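Local coordinates for dihydrodipicolinate reductase N-terminus domain-containing protein (Mycobacterium smegmatis, PDB 6IAQ) that probably catalyses the NADP(H)-dependent asymmetric reductive amination of ketones to amines, as a native amine dehydrogenase, at residues 8-22 / 69-82. Sequence-based numbering, arbitrary orientation.
With NAP (NADP nicotinamide-adenine-dinucleotide phosphate), chain F.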
loop_
_atom_site.group_PDB
_atom_site.type_symbol
_atom_site.label_atom_id
_atom_site.label_comp_id
_atom_site.label_asym_id
_atom_site.label_seq_id
_atom_site.Cartn_x
_atom_site.Cartn_y
_atom_site.Cartn_z
ATOM N N ILE A 8 14.455 10.564 21.276
ATOM C CA ILE A 8 12.988 10.647 21.572
ATOM C C ILE A 8 12.763 10.200 23.019
ATOM O O ILE A 8 13.244 9.100 23.399
ATOM C CB ILE A 8 12.165 9.803 20.575
ATOM C CG1 ILE A 8 12.250 10.392 19.160
ATOM C CG2 ILE A 8 10.729 9.629 21.057
ATOM C CD1 ILE A 8 11.800 9.439 18.067
ATOM N N ARG A 9 12.019 11.003 23.765
ATOM C CA ARG A 9 11.630 10.696 25.167
ATOM C C ARG A 9 10.123 10.407 25.154
ATOM O O ARG A 9 9.338 11.277 24.700
ATOM C CB ARG A 9 12.057 11.837 26.108
ATOM C CG ARG A 9 13.568 12.065 26.169
ATOM C CD ARG A 9 13.954 13.382 26.830
ATOM N NE ARG A 9 13.574 13.392 28.235
ATOM C CZ ARG A 9 12.510 13.999 28.758
ATOM N NH1 ARG A 9 11.698 14.743 28.014
ATOM N NH2 ARG A 9 12.316 13.932 30.069
ATOM N N ALA A 10 9.732 9.219 25.603
ATOM C CA ALA A 10 8.324 8.744 25.507
ATOM C C ALA A 10 7.738 8.425 26.893
ATOM O O ALA A 10 8.499 7.932 27.753
ATOM C CB ALA A 10 8.280 7.526 24.613
ATOM N N VAL A 11 6.445 8.679 27.063
ATOM C CA VAL A 11 5.627 8.179 28.202
ATOM C C VAL A 11 4.685 7.091 27.666
ATOM O O VAL A 11 3.985 7.345 26.662
ATOM C CB VAL A 11 4.870 9.325 28.894
ATOM C CG1 VAL A 11 3.702 8.824 29.758
ATOM C CG2 VAL A 11 5.830 10.143 29.760
ATOM N N VAL A 12 4.704 5.904 28.273
ATOM C CA VAL A 12 3.773 4.808 27.867
ATOM C C VAL A 12 2.518 4.968 28.735
ATOM O O VAL A 12 2.601 4.886 29.983
ATOM C CB VAL A 12 4.402 3.396 27.807
ATOM C CG1 VAL A 12 5.923 3.394 27.942
ATOM C CG2 VAL A 12 3.785 2.395 28.744
ATOM N N TYR A 13 1.438 5.385 28.085
ATOM C CA TYR A 13 0.147 5.757 28.679
ATOM C C TYR A 13 -0.778 4.535 28.588
ATOM O O TYR A 13 -1.320 4.240 27.479
ATOM C CB TYR A 13 -0.365 6.999 27.957
ATOM C CG TYR A 13 -1.329 7.871 28.712
ATOM C CD1 TYR A 13 -2.204 7.348 29.652
ATOM C CD2 TYR A 13 -1.396 9.224 28.450
ATOM C CE1 TYR A 13 -3.134 8.147 30.287
ATOM C CE2 TYR A 13 -2.299 10.042 29.102
ATOM C CZ TYR A 13 -3.160 9.502 30.039
ATOM O OH TYR A 13 -4.067 10.294 30.676
ATOM N N GLY A 14 -0.957 3.855 29.730
ATOM C CA GLY A 14 -1.563 2.522 29.830
ATOM C C GLY A 14 -0.474 1.483 29.690
ATOM O O GLY A 14 0.489 1.708 28.931
ATOM N N VAL A 15 -0.574 0.398 30.441
ATOM C CA VAL A 15 0.455 -0.668 30.500
ATOM C C VAL A 15 -0.266 -2.011 30.408
ATOM O O VAL A 15 -0.021 -2.880 31.261
ATOM C CB VAL A 15 1.328 -0.556 31.756
ATOM C CG1 VAL A 15 2.565 -1.413 31.593
ATOM C CG2 VAL A 15 1.732 0.878 32.024
ATOM N N GLY A 16 -1.106 -2.168 29.382
ATOM C CA GLY A 16 -1.934 -3.372 29.238
ATOM C C GLY A 16 -1.357 -4.296 28.206
ATOM O O GLY A 16 -0.118 -4.265 27.983
ATOM N N ALA A 17 -2.198 -5.099 27.567
ATOM C CA ALA A 17 -1.727 -6.124 26.602
ATOM C C ALA A 17 -0.916 -5.439 25.482
ATOM O O ALA A 17 0.198 -5.927 25.146
ATOM C CB ALA A 17 -2.908 -6.885 26.048
ATOM N N MET A 18 -1.425 -4.349 24.915
ATOM C CA MET A 18 -0.764 -3.721 23.736
ATOM C C MET A 18 0.473 -2.916 24.182
ATOM O O MET A 18 1.552 -3.134 23.603
ATOM C CB MET A 18 -1.722 -2.849 22.916
ATOM C CG MET A 18 -2.835 -3.674 22.212
ATOM S SD MET A 18 -2.209 -5.027 21.199
ATOM C CE MET A 18 -2.214 -6.422 22.324
ATOM N N ASN A 19 0.368 -2.055 25.184
ATOM C CA ASN A 19 1.532 -1.206 25.582
ATOM C C ASN A 19 2.651 -2.064 26.156
ATOM O O ASN A 19 3.809 -1.624 26.061
ATOM C CB ASN A 19 1.168 -0.007 26.445
ATOM C CG ASN A 19 1.013 1.246 25.614
ATOM O OD1 ASN A 19 1.318 1.226 24.415
ATOM N ND2 ASN A 19 0.538 2.332 26.216
ATOM N N SER A 20 2.367 -3.266 26.659
ATOM C CA SER A 20 3.441 -4.182 27.096
ATOM C C SER A 20 4.304 -4.538 25.881
ATOM O O SER A 20 5.530 -4.500 25.998
ATOM C CB SER A 20 2.904 -5.401 27.798
ATOM O OG SER A 20 2.216 -5.001 28.991
ATOM N N ILE A 21 3.683 -4.833 24.741
ATOM C CA ILE A 21 4.421 -5.192 23.490
ATOM C C ILE A 21 5.120 -3.924 22.985
ATOM O O ILE A 21 6.309 -3.989 22.602
ATOM C CB ILE A 21 3.463 -5.787 22.436
ATOM C CG1 ILE A 21 2.767 -7.043 22.959
ATOM C CG2 ILE A 21 4.210 -6.066 21.142
ATOM C CD1 ILE A 21 1.602 -7.529 22.109
ATOM N N VAL A 22 4.396 -2.826 22.944
ATOM C CA VAL A 22 4.892 -1.535 22.415
ATOM C C VAL A 22 6.154 -1.113 23.181
ATOM O O VAL A 22 7.126 -0.678 22.527
ATOM C CB VAL A 22 3.797 -0.475 22.483
ATOM C CG1 VAL A 22 4.368 0.919 22.293
ATOM C CG2 VAL A 22 2.688 -0.769 21.474
ATOM N N VAL A 69 2.884 13.003 35.675
ATOM C CA VAL A 69 3.974 12.371 34.875
ATOM C C VAL A 69 4.395 13.341 33.757
ATOM O O VAL A 69 5.613 13.489 33.542
ATOM C CB VAL A 69 3.548 11.009 34.320
ATOM C CG1 VAL A 69 4.526 10.472 33.293
ATOM C CG2 VAL A 69 3.375 10.017 35.439
ATOM N N LEU A 70 3.443 13.977 33.069
ATOM C CA LEU A 70 3.773 14.871 31.932
ATOM C C LEU A 70 4.486 16.130 32.456
ATOM O O LEU A 70 5.460 16.566 31.819
ATOM C CB LEU A 70 2.493 15.215 31.167
ATOM C CG LEU A 70 1.822 14.053 30.423
ATOM C CD1 LEU A 70 0.819 14.556 29.404
ATOM C CD2 LEU A 70 2.810 13.126 29.739
ATOM N N GLU A 71 4.016 16.699 33.570
ATOM C CA GLU A 71 4.613 17.908 34.200
ATOM C C GLU A 71 6.036 17.559 34.653
ATOM O O GLU A 71 6.930 18.401 34.485
ATOM C CB GLU A 71 3.703 18.437 35.310
ATOM C CG GLU A 71 2.433 19.073 34.736
ATOM C CD GLU A 71 1.248 19.219 35.680
ATOM O OE1 GLU A 71 1.435 18.988 36.897
ATOM O OE2 GLU A 71 0.136 19.573 35.205
ATOM N N GLN A 72 6.260 16.354 35.165
ATOM C CA GLN A 72 7.580 15.927 35.698
ATOM C C GLN A 72 8.568 15.593 34.552
ATOM O O GLN A 72 9.783 15.779 34.774
ATOM C CB GLN A 72 7.406 14.758 36.670
ATOM C CG GLN A 72 6.825 15.192 38.010
ATOM C CD GLN A 72 6.630 14.030 38.959
ATOM O OE1 GLN A 72 6.960 12.875 38.663
ATOM N NE2 GLN A 72 5.977 14.312 40.074
ATOM N N THR A 73 8.111 15.077 33.403
ATOM C CA THR A 73 9.017 14.481 32.387
ATOM C C THR A 73 8.991 15.230 31.042
ATOM O O THR A 73 9.997 15.100 30.319
ATOM C CB THR A 73 8.725 12.987 32.201
ATOM O OG1 THR A 73 7.404 12.886 31.678
ATOM C CG2 THR A 73 8.878 12.200 33.485
ATOM N N HIS A 74 7.926 15.945 30.697
ATOM C CA HIS A 74 7.762 16.651 29.395
ATOM C C HIS A 74 8.312 15.818 28.242
ATOM O O HIS A 74 9.267 16.209 27.556
ATOM C CB HIS A 74 8.377 18.037 29.460
ATOM C CG HIS A 74 7.568 18.953 30.307
ATOM N ND1 HIS A 74 7.833 19.129 31.661
ATOM C CD2 HIS A 74 6.465 19.682 30.038
ATOM C CE1 HIS A 74 6.952 19.977 32.153
ATOM N NE2 HIS A 74 6.096 20.314 31.182
ATOM N N PRO A 75 7.688 14.650 27.949
ATOM C CA PRO A 75 8.156 13.786 26.874
ATOM C C PRO A 75 7.855 14.392 25.496
ATOM O O PRO A 75 6.994 15.232 25.386
ATOM C CB PRO A 75 7.328 12.508 27.106
ATOM C CG PRO A 75 6.009 13.038 27.642
ATOM C CD PRO A 75 6.443 14.161 28.559
ATOM N N ASP A 76 8.539 13.897 24.469
ATOM C CA ASP A 76 8.259 14.229 23.045
ATOM C C ASP A 76 6.952 13.574 22.598
ATOM O O ASP A 76 6.333 14.095 21.644
ATOM C CB ASP A 76 9.386 13.726 22.139
ATOM C CG ASP A 76 10.701 14.401 22.460
ATOM O OD1 ASP A 76 10.754 15.580 22.261
ATOM O OD2 ASP A 76 11.638 13.722 22.954
ATOM N N ILE A 77 6.582 12.450 23.218
ATOM C CA ILE A 77 5.449 11.609 22.728
ATOM C C ILE A 77 4.857 10.814 23.903
ATOM O O ILE A 77 5.632 10.187 24.694
ATOM C CB ILE A 77 5.888 10.684 21.562
ATOM C CG1 ILE A 77 4.701 9.994 20.877
ATOM C CG2 ILE A 77 6.910 9.670 22.041
ATOM C CD1 ILE A 77 3.985 10.825 19.886
ATOM N N ALA A 78 3.533 10.820 23.964
ATOM C CA ALA A 78 2.721 9.889 24.779
ATOM C C ALA A 78 2.187 8.799 23.846
ATOM O O ALA A 78 1.605 9.131 22.805
ATOM C CB ALA A 78 1.582 10.629 25.432
ATOM N N VAL A 79 2.431 7.548 24.206
ATOM C CA VAL A 79 2.073 6.337 23.415
ATOM C C VAL A 79 0.897 5.666 24.148
ATOM O O VAL A 79 1.122 5.133 25.221
ATOM C CB VAL A 79 3.297 5.430 23.270
ATOM C CG1 VAL A 79 2.981 4.230 22.414
ATOM C CG2 VAL A 79 4.499 6.205 22.711
ATOM N N ILE A 80 -0.322 5.852 23.653
ATOM C CA ILE A 80 -1.564 5.581 24.414
ATOM C C ILE A 80 -2.187 4.268 23.919
ATOM O O ILE A 80 -2.543 4.161 22.726
ATOM C CB ILE A 80 -2.553 6.735 24.297
ATOM C CG1 ILE A 80 -1.890 8.078 24.654
ATOM C CG2 ILE A 80 -3.772 6.461 25.175
ATOM C CD1 ILE A 80 -2.800 9.263 24.452
ATOM N N ALA A 81 -2.363 3.326 24.838
ATOM C CA ALA A 81 -3.159 2.101 24.602
ATOM C C ALA A 81 -4.081 1.909 25.811
ATOM O O ALA A 81 -3.726 1.058 26.695
ATOM C CB ALA A 81 -2.243 0.951 24.368
ATOM N N VAL A 82 -5.173 2.664 25.874
ATOM C CA VAL A 82 -6.078 2.554 27.061
ATOM C C VAL A 82 -7.513 2.268 26.633
ATOM O O VAL A 82 -8.028 1.297 27.176
ATOM C CB VAL A 82 -5.946 3.681 28.118
ATOM C CG1 VAL A 82 -4.662 4.470 28.018
ATOM C CG2 VAL A 82 -7.178 4.548 28.276
HETATM P PA NAP F . -5.948 -3.756 28.132
HETATM O O1A NAP F . -4.975 -4.833 28.245
HETATM O O2A NAP F . -7.318 -3.748 28.873
HETATM O O5B NAP F . -5.145 -2.385 28.511
HETATM C C5B NAP F . -5.811 -1.150 28.809
HETATM C C4B NAP F . -4.935 -0.365 29.775
HETATM O O4B NAP F . -5.497 0.913 30.064
HETATM C C3B NAP F . -4.699 -1.050 31.148
HETATM O O3B NAP F . -3.261 -1.024 31.321
HETATM C C2B NAP F . -5.344 -0.152 32.200
HETATM O O2B NAP F . -4.571 -0.021 33.414
HETATM C C1B NAP F . -5.225 1.157 31.482
HETATM N N9A NAP F . -6.133 2.232 31.877
HETATM C C8A NAP F . -7.481 2.261 31.871
HETATM N N7A NAP F . -7.878 3.488 32.226
HETATM C C5A NAP F . -6.769 4.252 32.373
HETATM C C6A NAP F . -6.437 5.659 32.711
HETATM N N6A NAP F . -7.393 6.542 32.970
HETATM N N1A NAP F . -5.156 6.019 32.763
HETATM C C2A NAP F . -4.134 5.179 32.501
HETATM N N3A NAP F . -4.334 3.880 32.180
HETATM C C4A NAP F . -5.616 3.416 32.148
HETATM O O3 NAP F . -6.373 -3.487 26.566
HETATM P PN NAP F . -5.343 -3.557 25.268
HETATM O O1N NAP F . -5.445 -4.849 24.518
HETATM O O2N NAP F . -3.983 -3.088 25.648
HETATM O O5D NAP F . -6.172 -2.433 24.490
HETATM C C5D NAP F . -6.228 -1.043 24.832
HETATM C C4D NAP F . -7.053 -0.208 23.892
HETATM O O4D NAP F . -6.388 -0.223 22.586
HETATM C C3D NAP F . -8.452 -0.739 23.764
HETATM O O3D NAP F . -9.427 0.288 23.747
HETATM C C2D NAP F . -8.417 -1.461 22.409
HETATM O O2D NAP F . -9.740 -1.528 21.861
HETATM C C1D NAP F . -7.383 -0.594 21.634
HETATM N N1N NAP F . -6.748 -1.346 20.537
HETATM C C2N NAP F . -6.739 -0.793 19.339
HETATM C C3N NAP F . -6.206 -1.496 18.268
HETATM C C7N NAP F . -6.128 -0.880 16.888
HETATM O O7N NAP F . -5.790 -1.639 15.981
HETATM N N7N NAP F . -6.376 0.426 16.684
HETATM C C4N NAP F . -5.676 -2.767 18.486
HETATM C C5N NAP F . -5.692 -3.328 19.759
HETATM C C6N NAP F . -6.239 -2.570 20.766
HETATM P P2B NAP F . -4.268 -1.260 34.375
HETATM O O1X NAP F . -3.338 -2.198 33.660
HETATM O O2X NAP F . -3.441 -0.663 35.511
HETATM O O3X NAP F . -5.707 -1.698 34.666
HETATM O O HOH W 1 11.963 15.380 25.536
HETATM O O HOH W 2 -2.311 -1.293 26.770
#
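Val79 O takes two hydrogen bonds that arrive from opposite faces of its carbonyl plane: Tyr13 N at 2.9 Å, and the amide nitrogen Asn19 ND2 at 3.0 Å, the latter 37° out of that plane. The same ND2 also donates to Gly14 O, at 2.8 Å, which fixes the rotation of the amide and ties the start of helix 17-28 to the strand ends. The amide's oxygen, OD1, is buried without a polar partner and lies against Ala81 CB. Strands 9-13 and 77-80 run parallel, their axes 22° apart, and Val11 bonds to both neighbours of Ala78: its N donates to Ile77 O and its O accepts from Val79 N, the latter almost straight at 171°. These are adjacent strands of a Rossmann-type sheet, 9-13 being flanked by 32-37 and 77-80, and the glycine-bearing turn after strand 9-13 carries the cofactor: Ala17 N donates to O1A and Met18 N to O2N of the NADP diphosphate, while a water donates to Ala81 O and to NAP O2N, at 2.7 Å from each. At the far end of the ladder, Arg9 grips Thr73 O end-on with NH1 and NH2, the shorter bond being NH2 to O at 2.6 Å; NH1 reaches His74 O as well, all near the guanidinium plane. Val11 CG2, anti to its carbonyl carbon, is directed at Pro75 CG (3.6 Å) and packs also on Val69 CG1. On that same sheet face Tyr13 lies alongside Ile80, its ring edge meeting the adenine, with CE1 3.8 Å from NAP C2A.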